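Local coordinates for methyltransferase type 12 (Clostridium thermocellum, PDB 3JWG), which probably methylates the 2'-hydroxyl of the 3'-terminal nucleotide of small RNAs with S-adenosyl-L-methionine, here as its C-terminal methyltransferase domain, at residues A106-I109 with E110-H114. Sequence-based numbering, arbitrary orientation.
Sequences ATVI and EVIEH. With MG (magnesium ion), chain B.
Val108 meets Val111 where strand 105-109 runs out and the chain turns over: CG1 of Val108 lies 3.7 Å from CB of Val111, and the two side chains cross at about a right angle. With chi1 at -177°, CG1 of Val108 is carried to the carbonyl side of its own residue, into the path of the returning chain, and the same CG1 also reaches CG2 of Ile112, at 4.2 Å. CG2 of Val111 rests 3.5 Å from Ile109 O.

Ile109 O is also a ligand of the magnesium ion, at 2.3 Å. The same residue grips the site a second way, because Ile109 N donates to water 1 at 2.8 Å, and this water is itself bound to the metal. Waters 2 and 3 and the carbonyl of Gly37 complete the five ligands modelled. Glu110, with both phi and psi positive (54°/51°), makes the turn. Its methylene chain slants across Ile109, CG standing 3.8 Å from CG2 of Ile109, before running out, extended beyond CG, to a salt bridge between OE2 and Arg17. Further on, a 3-10 turn is closed by His114 N bonding to Val111 O at 3.0 Å.

The contact lies at the C-terminal end of strand 105-109, which runs parallel between strands 32-36 and 135-141 in the Rossmann-like methyltransferase sheet. Ile109 packs on helices 13-27 and 42-48, whereas Val108 and Ile112 face helix 117-131, Ile112 also touching strand 135-141.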
# COMPACT_ATOMS: atom_id res chain seq x y z
N ALA A 106 4.94 -1.30 6.23
CA ALA A 106 3.52 -1.19 5.93
C ALA A 106 3.42 -0.77 4.47
O ALA A 106 4.21 0.05 3.99
CB ALA A 106 2.85 -0.14 6.82
N THR A 107 2.48 -1.37 3.75
CA THR A 107 2.26 -1.04 2.35
C THR A 107 0.87 -0.42 2.23
O THR A 107 -0.08 -0.83 2.91
CB THR A 107 2.37 -2.30 1.44
OG1 THR A 107 1.46 -3.30 1.91
CG2 THR A 107 3.79 -2.86 1.47
N VAL A 108 0.76 0.59 1.37
CA VAL A 108 -0.47 1.33 1.16
C VAL A 108 -0.65 1.49 -0.34
O VAL A 108 -0.07 2.37 -0.96
CB VAL A 108 -0.34 2.73 1.81
CG1 VAL A 108 -1.64 3.50 1.68
CG2 VAL A 108 0.05 2.58 3.28
N ILE A 109 -1.46 0.61 -0.93
CA ILE A 109 -1.69 0.63 -2.36
C ILE A 109 -3.16 0.90 -2.69
O ILE A 109 -4.05 0.25 -2.16
CB ILE A 109 -1.28 -0.73 -2.98
CG1 ILE A 109 0.14 -1.07 -2.53
CG2 ILE A 109 -1.38 -0.67 -4.51
CD1 ILE A 109 0.59 -2.46 -2.92
N GLU A 110 -3.41 1.88 -3.55
CA GLU A 110 -4.76 2.25 -3.94
C GLU A 110 -5.64 2.57 -2.74
O GLU A 110 -6.75 2.04 -2.59
CB GLU A 110 -5.38 1.14 -4.79
CG GLU A 110 -4.51 0.79 -5.99
CD GLU A 110 -5.15 -0.23 -6.91
OE1 GLU A 110 -5.62 -1.28 -6.42
OE2 GLU A 110 -5.18 0.01 -8.14
N VAL A 111 -5.13 3.44 -1.87
CA VAL A 111 -5.86 3.84 -0.68
C VAL A 111 -6.02 5.35 -0.54
O VAL A 111 -7.15 5.84 -0.52
CB VAL A 111 -5.15 3.35 0.63
CG1 VAL A 111 -5.84 3.94 1.85
CG2 VAL A 111 -5.17 1.83 0.71
N ILE A 112 -4.90 6.07 -0.47
CA ILE A 112 -4.96 7.51 -0.23
C ILE A 112 -5.74 8.35 -1.22
O ILE A 112 -6.34 9.35 -0.83
CB ILE A 112 -3.54 8.15 -0.07
CG1 ILE A 112 -2.74 8.05 -1.37
CG2 ILE A 112 -2.79 7.47 1.06
CD1 ILE A 112 -1.43 8.80 -1.33
N GLU A 113 -5.75 7.96 -2.50
CA GLU A 113 -6.49 8.73 -3.49
C GLU A 113 -8.01 8.62 -3.30
O GLU A 113 -8.77 9.30 -3.98
CB GLU A 113 -6.11 8.31 -4.91
CG GLU A 113 -6.46 6.87 -5.25
CD GLU A 113 -5.35 5.88 -4.91
OE1 GLU A 113 -4.48 6.20 -4.06
OE2 GLU A 113 -5.35 4.78 -5.48
N HIS A 114 -8.45 7.76 -2.39
CA HIS A 114 -9.89 7.58 -2.13
C HIS A 114 -10.36 8.21 -0.83
O HIS A 114 -11.55 8.18 -0.52
CB HIS A 114 -10.24 6.09 -2.08
CG HIS A 114 -9.95 5.35 -3.35
ND1 HIS A 114 -10.53 5.70 -4.55
CD2 HIS A 114 -9.17 4.28 -3.61
CE1 HIS A 114 -10.11 4.88 -5.49
NE2 HIS A 114 -9.28 4.01 -4.95
MG MG B . -4.19 -1.94 -1.37
O HOH W 1 -2.74 -1.39 0.48
O HOH W 2 -2.78 -4.04 -1.62
O HOH W 3 -5.23 -3.06 -3.40